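Local coordinates for uncharacterized protein (PDB 4X5M) that works as a homodimer that carries sugars across the membrane down their concentration gradient, probably by rocking movements that open a cargo-binding cavity to alternate sides, at residues A11-F14 against T15-F19; I48-I51 against A52-I55; L77-T80 against L81-R85. All blocks are in the same frame, centred on the assembly; numbering follows the deposited sequence.

In the fold
The three contacts come in series along a small, all-helical subunit, one on each transmembrane helix. Interaction 1 lies on helix 3-17 and runs to the break before helix 20-29, interaction 2 sits in the later part of helix 37-57, and interaction 3 near the end of helix 60-86. Centres are about 18 Å apart for interactions 1 and 2, about 25 Å for 1 and 3 and about 26 Å for 2 and 3, and none touches another. Interactions 1 and 2 both meet the same bound monoolein and the second subunit, so both take part in the dimer interface; interaction 3 touches no other protein chain and belongs to one subunit alone.

Interaction 1: residues A11-F14 against T15-F19; sequences AAFF and TTFAF. With OLA (oleic acid), chain F; OLB ((2S)-2,3-dihydroxypropyl (9Z)-octadec-9-enoate), chain G.
T16 turns its hydroxyl back onto the preceding turn, where OG1 gives a hydrogen bond of 2.6 Å to A12 O. The backbone N of T16 reaches the same oxygen at 3.1 Å, so two donors grip A12 O. Just before it in the chain, T15 N bonds to A11 O almost straight (172° at the hydrogen). T15 OG1 lies 3.0 Å from A11 O, and W50 NE1 of the second subunit is hydrogen-bonded to this hydroxyl, tying the helix to the dimer partner. F17 N continues the i to i+4 pattern to F13 O, whereas the bond from A18 N to F14 O is weak. This is the first transmembrane helix of the PQ-loop repeat: A12 and T16 pack on helix 60-86 of their own subunit, A11, F14 and T15 on the second subunit. F19 lies at the N-cap position, right before helix 20-29. Along another side of the helix, F13 and F17 form an offset edge-to-face pair: the edge of F17 comes toward the face of F13, planes at 88°, with F17 CD2 3.4 Å from F13 CD1. F13 gets there with CG anti to its own N (chi1 177°). The oleic acid of chain F lies alongside, its C15 3.7 Å from F13 CB. F14 sets one ring face over F13 CD2, while F19 receives C11 of the monoolein over a face, 3.6 Å from CE2.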
loop_
_atom_site.group_PDB
_atom_site.type_symbol
_atom_site.label_atom_id
_atom_site.label_comp_id
_atom_site.label_asym_id
_atom_site.label_seq_id
_atom_site.Cartn_x
_atom_site.Cartn_y
_atom_site.Cartn_z
ATOM N N ALA A 11 -11.101 0.641 -6.728
ATOM C CA ALA A 11 -9.679 0.433 -6.492
ATOM C C ALA A 11 -9.318 0.685 -5.034
ATOM O O ALA A 11 -8.592 -0.099 -4.422
ATOM C CB ALA A 11 -8.858 1.338 -7.398
ATOM N N ALA A 12 -9.826 1.786 -4.490
ATOM C CA ALA A 12 -9.549 2.167 -3.110
ATOM C C ALA A 12 -10.028 1.102 -2.130
ATOM O O ALA A 12 -9.353 0.811 -1.145
ATOM C CB ALA A 12 -10.195 3.509 -2.793
ATOM N N PHE A 13 -11.191 0.519 -2.410
ATOM C CA PHE A 13 -11.758 -0.524 -1.560
ATOM C C PHE A 13 -10.836 -1.733 -1.453
ATOM O O PHE A 13 -10.563 -2.223 -0.359
ATOM C CB PHE A 13 -13.128 -0.961 -2.096
ATOM C CG PHE A 13 -13.762 -2.086 -1.319
ATOM C CD1 PHE A 13 -14.502 -1.828 -0.176
ATOM C CD2 PHE A 13 -13.631 -3.401 -1.742
ATOM C CE1 PHE A 13 -15.090 -2.859 0.535
ATOM C CE2 PHE A 13 -14.217 -4.435 -1.033
ATOM C CZ PHE A 13 -14.947 -4.163 0.107
ATOM N N PHE A 14 -10.352 -2.207 -2.597
ATOM C CA PHE A 14 -9.569 -3.436 -2.639
ATOM C C PHE A 14 -8.148 -3.277 -2.107
ATOM O O PHE A 14 -7.666 -4.139 -1.382
ATOM C CB PHE A 14 -9.531 -3.989 -4.065
ATOM C CG PHE A 14 -10.744 -4.794 -4.428
ATOM C CD1 PHE A 14 -10.848 -6.120 -4.045
ATOM C CD2 PHE A 14 -11.782 -4.224 -5.144
ATOM C CE1 PHE A 14 -11.964 -6.865 -4.372
ATOM C CE2 PHE A 14 -12.902 -4.964 -5.473
ATOM C CZ PHE A 14 -12.992 -6.286 -5.088
ATOM N N THR A 15 -7.474 -2.187 -2.459
ATOM C CA THR A 15 -6.097 -1.991 -2.010
ATOM C C THR A 15 -6.013 -1.648 -0.525
ATOM O O THR A 15 -5.045 -2.012 0.145
ATOM C CB THR A 15 -5.382 -0.883 -2.810
ATOM O OG1 THR A 15 -6.154 0.324 -2.764
ATOM C CG2 THR A 15 -5.193 -1.311 -4.252
ATOM N N THR A 16 -7.021 -0.952 -0.007
ATOM C CA THR A 16 -6.994 -0.531 1.391
ATOM C C THR A 16 -7.376 -1.668 2.335
ATOM O O THR A 16 -6.780 -1.827 3.400
ATOM C CB THR A 16 -7.933 0.666 1.648
ATOM O OG1 THR A 16 -7.668 1.701 0.693
ATOM C CG2 THR A 16 -7.723 1.217 3.048
ATOM N N PHE A 17 -8.362 -2.465 1.937
ATOM C CA PHE A 17 -8.894 -3.508 2.812
ATOM C C PHE A 17 -8.242 -4.869 2.584
ATOM O O PHE A 17 -8.528 -5.825 3.304
ATOM C CB PHE A 17 -10.410 -3.621 2.633
ATOM C CG PHE A 17 -11.165 -2.398 3.079
ATOM C CD1 PHE A 17 -10.656 -1.574 4.070
ATOM C CD2 PHE A 17 -12.383 -2.071 2.506
ATOM C CE1 PHE A 17 -11.347 -0.448 4.481
ATOM C CE2 PHE A 17 -13.079 -0.947 2.913
ATOM C CZ PHE A 17 -12.560 -0.134 3.902
ATOM N N ALA A 18 -7.368 -4.952 1.585
ATOM C CA ALA A 18 -6.655 -6.192 1.288
ATOM C C ALA A 18 -5.844 -6.668 2.486
ATOM O O ALA A 18 -5.955 -7.819 2.904
ATOM C CB ALA A 18 -5.743 -6.012 0.085
ATOM N N PHE A 19 -5.027 -5.773 3.031
ATOM C CA PHE A 19 -4.149 -6.116 4.143
ATOM C C PHE A 19 -4.558 -5.411 5.430
ATOM O O PHE A 19 -3.801 -5.380 6.399
ATOM C CB PHE A 19 -2.701 -5.776 3.798
ATOM C CG PHE A 19 -2.179 -6.511 2.599
ATOM C CD1 PHE A 19 -1.739 -7.818 2.711
ATOM C CD2 PHE A 19 -2.130 -5.895 1.360
ATOM C CE1 PHE A 19 -1.259 -8.499 1.610
ATOM C CE2 PHE A 19 -1.650 -6.569 0.256
ATOM C CZ PHE A 19 -1.214 -7.873 0.380
HETATM C C12 OLA F . -17.682 2.557 -1.632
HETATM C C13 OLA F . -16.387 1.864 -1.270
HETATM C C14 OLA F . -15.438 2.872 -0.661
HETATM C C15 OLA F . -14.055 2.268 -0.564
HETATM C C16 OLA F . -13.066 3.361 -0.227
HETATM C C17 OLA F . -12.631 3.216 1.214
HETATM C C18 OLA F . -11.335 2.439 1.265
HETATM C C1 OLB G . -1.944 4.180 -0.731
HETATM C C2 OLB G . -2.094 2.817 -0.094
HETATM C C3 OLB G . -0.722 2.345 0.333
HETATM C C4 OLB G . -0.469 0.931 -0.157
HETATM C C5 OLB G . 0.995 0.778 -0.534
HETATM O O19 OLB G . -1.027 4.904 -0.401
HETATM O O20 OLB G . -2.857 4.600 -1.712
HETATM C C21 OLB G . -2.338 5.581 -2.577
HETATM C C22 OLB G . -3.256 5.722 -3.767
HETATM O O23 OLB G . -3.988 6.917 -3.648
HETATM C C24 OLB G . -2.432 5.762 -5.032
HETATM O O25 OLB G . -2.359 4.462 -5.572
HETATM C C6 OLB G . 1.306 -0.597 -1.095
HETATM C C7 OLB G . 1.159 -1.656 -0.016
HETATM C C8 OLB G . 2.471 -2.357 0.319
HETATM C C9 OLB G . 2.679 -3.609 -0.520
HETATM C C10 OLB G . 2.219 -4.831 -0.165
HETATM C C11 OLB G . 1.467 -5.048 1.128
HETATM C C12 OLB G . 2.433 -5.334 2.262
HETATM C C13 OLB G . 2.016 -4.472 3.434
HETATM C C14 OLB G . 3.180 -4.184 4.355
HETATM C C15 OLB G . 2.686 -3.265 5.449
HETATM C C16 OLB G . 2.198 -1.980 4.817
HETATM C C17 OLB G . 0.927 -1.520 5.496
HETATM C C18 OLB G . 0.018 -0.916 4.451
#

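Interaction 2: residues I48-I51 against A52-I55; sequences ISWI and AYGI. With OLB ((2S)-2,3-dihydroxypropyl (9Z)-octadec-9-enoate), chain G.
W50 and Y53 lie side by side and point the same way, the six-membered ring of the indole meeting one flank of the phenol. The closest approach is W50 CZ3 to Y53 CD2, 3.6 Å, and the two planes stand at 73°, an oblique meeting. Different first torsions bring the rings together: Y53 has CG anti to its backbone N (chi1 -175°), while W50 has CG anti to its carbonyl carbon (chi1 -82°). Over one face of the indole lies the glycerol end of the monoolein, with C24 3.9 Å from W50 CH2, and the ester carbonyl oxygen O19 approaches W50 CD1 at 3.8 Å. On another side of the helix I51 CG2 and I55 CD1 are in looser contact at 4.3 Å, and I55 CG1 rests 3.2 Å from I51 O. Behind these side chains the backbone bonds run unbroken from A52 N to I48 O, Y53 N to S49 O, G54 N to W50 O and I55 N to I51 O. Both aromatic groups are held at their polar ends by the second subunit: W50 NE1 bonds to T15 OG1 there and Y53 OH to D59 OD1, while S49 OG turns back to T45 O. Replacing W50 by an alanine is likely to leave T15 of the second subunit without its indole partner and Y53 and the lipid glycerol without the ring they lie against. Within the subunit, W50 and I51 also pack on V62, L63 and N66 of helix 60-86. This is the second transmembrane helix of the PQ-loop repeat, bonded across the dimer interface through W50 and Y53; the monoolein against W50 is also held by N66 of the second subunit, consistent with a lipid occupying the cavity between the subunits.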
loop_
_atom_site.group_PDB
_atom_site.type_symbol
_atom_site.label_atom_id
_atom_site.label_comp_id
_atom_site.label_asym_id
_atom_site.label_seq_id
_atom_site.Cartn_x
_atom_site.Cartn_y
_atom_site.Cartn_z
ATOM N N ILE A 48 0.555 11.118 3.783
ATOM C CA ILE A 48 0.230 12.526 3.985
ATOM C C ILE A 48 0.326 13.296 2.670
ATOM O O ILE A 48 -0.530 14.125 2.359
ATOM C CB ILE A 48 1.163 13.174 5.032
ATOM C CG1 ILE A 48 0.962 12.525 6.404
ATOM C CG2 ILE A 48 0.926 14.671 5.114
ATOM C CD1 ILE A 48 -0.456 12.616 6.927
ATOM N N SER A 49 1.363 12.998 1.893
ATOM C CA SER A 49 1.573 13.660 0.611
ATOM C C SER A 49 0.482 13.299 -0.399
ATOM O O SER A 49 0.082 14.134 -1.210
ATOM C CB SER A 49 2.953 13.308 0.052
ATOM O OG SER A 49 3.985 13.714 0.935
ATOM N N TRP A 50 0.006 12.057 -0.351
ATOM C CA TRP A 50 -1.112 11.639 -1.197
ATOM C C TRP A 50 -2.371 12.424 -0.853
ATOM O O TRP A 50 -3.145 12.795 -1.738
ATOM C CB TRP A 50 -1.388 10.140 -1.051
ATOM C CG TRP A 50 -0.513 9.245 -1.877
ATOM C CD1 TRP A 50 0.378 8.322 -1.415
ATOM C CD2 TRP A 50 -0.452 9.179 -3.307
ATOM N NE1 TRP A 50 0.993 7.688 -2.466
ATOM C CE2 TRP A 50 0.501 8.198 -3.642
ATOM C CE3 TRP A 50 -1.108 9.857 -4.340
ATOM C CZ2 TRP A 50 0.816 7.875 -4.959
ATOM C CZ3 TRP A 50 -0.795 9.538 -5.650
ATOM C CH2 TRP A 50 0.159 8.556 -5.948
ATOM N N ILE A 51 -2.577 12.658 0.439
ATOM C CA ILE A 51 -3.731 13.417 0.908
ATOM C C ILE A 51 -3.684 14.844 0.370
ATOM O O ILE A 51 -4.688 15.367 -0.111
ATOM C CB ILE A 51 -3.808 13.438 2.448
ATOM C CG1 ILE A 51 -4.042 12.023 2.982
ATOM C CG2 ILE A 51 -4.914 14.368 2.919
ATOM C CD1 ILE A 51 -4.143 11.941 4.491
ATOM N N ALA A 52 -2.510 15.463 0.443
ATOM C CA ALA A 52 -2.308 16.786 -0.138
ATOM C C ALA A 52 -2.552 16.740 -1.641
ATOM O O ALA A 52 -3.187 17.631 -2.209
ATOM C CB ALA A 52 -0.906 17.293 0.156
ATOM N N TYR A 53 -2.047 15.686 -2.276
ATOM C CA TYR A 53 -2.226 15.477 -3.708
ATOM C C TYR A 53 -3.698 15.302 -4.057
ATOM O O TYR A 53 -4.191 15.892 -5.018
ATOM C CB TYR A 53 -1.429 14.257 -4.173
ATOM C CG TYR A 53 -1.450 14.040 -5.669
ATOM C CD1 TYR A 53 -0.868 14.961 -6.527
ATOM C CD2 TYR A 53 -2.038 12.908 -6.222
ATOM C CE1 TYR A 53 -0.875 14.770 -7.894
ATOM C CE2 TYR A 53 -2.050 12.706 -7.591
ATOM C CZ TYR A 53 -1.466 13.643 -8.423
ATOM O OH TYR A 53 -1.467 13.462 -9.785
ATOM N N GLY A 54 -4.390 14.485 -3.270
ATOM C CA GLY A 54 -5.804 14.231 -3.476
ATOM C C GLY A 54 -6.651 15.486 -3.376
ATOM O O GLY A 54 -7.603 15.664 -4.135
ATOM N N ILE A 55 -6.305 16.358 -2.434
ATOM C CA ILE A 55 -7.016 17.620 -2.255
ATOM C C ILE A 55 -6.771 18.542 -3.442
ATOM O O ILE A 55 -7.698 19.152 -3.976
ATOM C CB ILE A 55 -6.586 18.333 -0.955
ATOM C CG1 ILE A 55 -7.033 17.532 0.267
ATOM C CG2 ILE A 55 -7.159 19.743 -0.901
ATOM C CD1 ILE A 55 -6.549 18.106 1.583
HETATM C C1 OLB G . -1.944 4.180 -0.731
HETATM C C2 OLB G . -2.094 2.817 -0.094
HETATM C C3 OLB G . -0.722 2.345 0.333
HETATM C C4 OLB G . -0.469 0.931 -0.157
HETATM C C5 OLB G . 0.995 0.778 -0.534
HETATM O O19 OLB G . -1.027 4.904 -0.401
HETATM O O20 OLB G . -2.857 4.600 -1.712
HETATM C C21 OLB G . -2.338 5.581 -2.577
HETATM C C22 OLB G . -3.256 5.722 -3.767
HETATM O O23 OLB G . -3.988 6.917 -3.648
HETATM C C24 OLB G . -2.432 5.762 -5.032
HETATM O O25 OLB G . -2.359 4.462 -5.572
HETATM C C6 OLB G . 1.306 -0.597 -1.095
HETATM C C7 OLB G . 1.159 -1.656 -0.016
HETATM C C8 OLB G . 2.471 -2.357 0.319
HETATM C C9 OLB G . 2.679 -3.609 -0.520
HETATM C C10 OLB G . 2.219 -4.831 -0.165
HETATM C C11 OLB G . 1.467 -5.048 1.128
HETATM C C12 OLB G . 2.433 -5.334 2.262
HETATM C C13 OLB G . 2.016 -4.472 3.434
HETATM C C14 OLB G . 3.180 -4.184 4.355
HETATM C C15 OLB G . 2.686 -3.265 5.449
HETATM C C16 OLB G . 2.198 -1.980 4.817
HETATM C C17 OLB G . 0.927 -1.520 5.496
HETATM C C18 OLB G . 0.018 -0.916 4.451
#

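Interaction 3: residues L77-T80 against L81-R85; sequences LVIT and LINRR. With OLA (oleic acid), chain D.
L81 leans back over L77, the residue one turn earlier. Its CB starts 3.5 Å from L77 O. CG then comes to 3.3 Å from that same L77 O and also touches L77 CD1. At the tip, L81 CD1 meets L77 CG at 4.0 Å. CG stands anti to the carbonyl carbon of L81 (chi1 -69°), which sends the branch back along the helix, and the two leucines pass at a slant. L81 N bonds to the same L77 O at 2.9 Å. The next pair, V78 and I82, runs side by side instead, with V78 CG1 4.0 Å from I82 CD1, and I82 N to V78 O repeats the helical bond, as do N83 N to I79 O and R84 N to T80 O. The oleic acid of chain D borders the turn from another direction, its carboxyl oxygen O2 3.6 Å from I79 CG1. T80 OG1 is hydrogen-bonded to V76 O, one turn back. All of this belongs to the last part of helix 60-86, where L77 packs on L44, and T80, L81 and R84 on V37, of helix 37-57, while I79 and T80 reach the loop residue T32.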
loop_
_atom_site.group_PDB
_atom_site.type_symbol
_atom_site.label_atom_id
_atom_site.label_comp_id
_atom_site.label_asym_id
_atom_site.label_seq_id
_atom_site.Cartn_x
_atom_site.Cartn_y
_atom_site.Cartn_z
ATOM N N LEU A 77 2.262 2.489 14.065
ATOM C CA LEU A 77 3.536 3.126 14.385
ATOM C C LEU A 77 3.582 3.551 15.852
ATOM O O LEU A 77 4.611 3.405 16.513
ATOM C CB LEU A 77 3.788 4.334 13.477
ATOM C CG LEU A 77 5.095 5.097 13.730
ATOM C CD1 LEU A 77 6.286 4.152 13.713
ATOM C CD2 LEU A 77 5.285 6.207 12.710
ATOM N N VAL A 78 2.463 4.069 16.355
ATOM C CA VAL A 78 2.360 4.477 17.755
ATOM C C VAL A 78 2.667 3.319 18.700
ATOM O O VAL A 78 3.497 3.444 19.600
ATOM C CB VAL A 78 0.956 5.030 18.086
ATOM C CG1 VAL A 78 0.747 5.087 19.594
ATOM C CG2 VAL A 78 0.764 6.403 17.468
ATOM N N ILE A 79 1.995 2.193 18.483
ATOM C CA ILE A 79 2.219 0.994 19.283
ATOM C C ILE A 79 3.661 0.507 19.146
ATOM O O ILE A 79 4.276 0.074 20.122
ATOM C CB ILE A 79 1.249 -0.139 18.881
ATOM C CG1 ILE A 79 -0.202 0.308 19.070
ATOM C CG2 ILE A 79 1.523 -1.397 19.691
ATOM C CD1 ILE A 79 -1.217 -0.684 18.544
ATOM N N THR A 80 4.197 0.595 17.931
ATOM C CA THR A 80 5.572 0.183 17.666
ATOM C C THR A 80 6.565 1.008 18.478
ATOM O O THR A 80 7.497 0.467 19.074
ATOM C CB THR A 80 5.923 0.306 16.168
ATOM O OG1 THR A 80 5.054 -0.534 15.399
ATOM C CG2 THR A 80 7.365 -0.110 15.920
ATOM N N LEU A 81 6.353 2.319 18.502
ATOM C CA LEU A 81 7.225 3.227 19.239
ATOM C C LEU A 81 7.102 3.021 20.747
ATOM O O LEU A 81 8.079 3.167 21.482
ATOM C CB LEU A 81 6.912 4.679 18.873
ATOM C CG LEU A 81 7.299 5.095 17.452
ATOM C CD1 LEU A 81 6.766 6.481 17.123
ATOM C CD2 LEU A 81 8.810 5.045 17.279
ATOM N N ILE A 82 5.900 2.682 21.204
ATOM C CA ILE A 82 5.675 2.390 22.615
ATOM C C ILE A 82 6.400 1.108 23.022
ATOM O O ILE A 82 7.101 1.078 24.035
ATOM C CB ILE A 82 4.172 2.254 22.937
ATOM C CG1 ILE A 82 3.466 3.604 22.790
ATOM C CG2 ILE A 82 3.974 1.720 24.345
ATOM C CD1 ILE A 82 1.977 3.550 23.071
ATOM N N ASN A 83 6.232 0.056 22.227
ATOM C CA ASN A 83 6.896 -1.217 22.486
ATOM C C ASN A 83 8.416 -1.096 22.420
ATOM O O ASN A 83 9.132 -1.720 23.204
ATOM C CB ASN A 83 6.427 -2.285 21.495
ATOM C CG ASN A 83 4.963 -2.640 21.666
ATOM O OD1 ASN A 83 4.303 -3.070 20.720
ATOM N ND2 ASN A 83 4.445 -2.457 22.875
ATOM N N ARG A 84 8.899 -0.292 21.476
ATOM C CA ARG A 84 10.330 -0.058 21.313
ATOM C C ARG A 84 10.946 0.548 22.571
ATOM O O ARG A 84 12.062 0.200 22.960
ATOM C CB ARG A 84 10.589 0.863 20.115
ATOM C CG ARG A 84 12.001 1.433 20.064
ATOM C CD ARG A 84 12.020 2.818 19.433
ATOM N NE ARG A 84 12.185 2.773 17.983
ATOM C CZ ARG A 84 13.344 2.956 17.359
ATOM N NH1 ARG A 84 14.445 3.204 18.057
ATOM N NH2 ARG A 84 13.404 2.898 16.035
ATOM N N ARG A 85 10.208 1.451 23.209
ATOM C CA ARG A 85 10.734 2.195 24.347
ATOM C C ARG A 85 10.648 1.410 25.656
ATOM O O ARG A 85 11.288 1.775 26.644
ATOM C CB ARG A 85 10.002 3.533 24.495
ATOM C CG ARG A 85 8.899 3.540 25.544
ATOM C CD ARG A 85 8.699 4.941 26.097
ATOM N NE ARG A 85 9.961 5.522 26.550
ATOM C CZ ARG A 85 10.314 5.659 27.825
ATOM N NH1 ARG A 85 9.493 5.271 28.795
ATOM N NH2 ARG A 85 11.487 6.196 28.132
HETATM C C1 OLA D . -3.474 2.457 20.248
HETATM O O1 OLA D . -2.837 2.000 21.234
HETATM O O2 OLA D . -2.874 2.710 19.170
HETATM C C2 OLA D . -4.962 2.703 20.356
HETATM C C3 OLA D . -5.412 3.555 19.191
HETATM C C4 OLA D . -5.351 5.016 19.577
HETATM C C5 OLA D . -5.356 5.871 18.329
HETATM C C6 OLA D . -4.355 6.993 18.490
HETATM C C7 OLA D . -3.689 7.273 17.161
HETATM C C8 OLA D . -2.693 8.404 17.317
HETATM C C9 OLA D . -3.434 9.719 17.412
HETATM C C10 OLA D . -2.861 10.854 16.961
HETATM C C11 OLA D . -1.476 10.822 16.352
HETATM C C12 OLA D . -1.163 12.174 15.746
HETATM C C13 OLA D . -1.859 12.303 14.408
HETATM C C14 OLA D . -1.950 13.760 14.013
HETATM C C15 OLA D . -2.667 13.878 12.686
HETATM C C16 OLA D . -2.732 15.328 12.258
HETATM C C17 OLA D . -2.928 15.393 10.759
HETATM C C18 OLA D . -3.274 16.806 10.349
#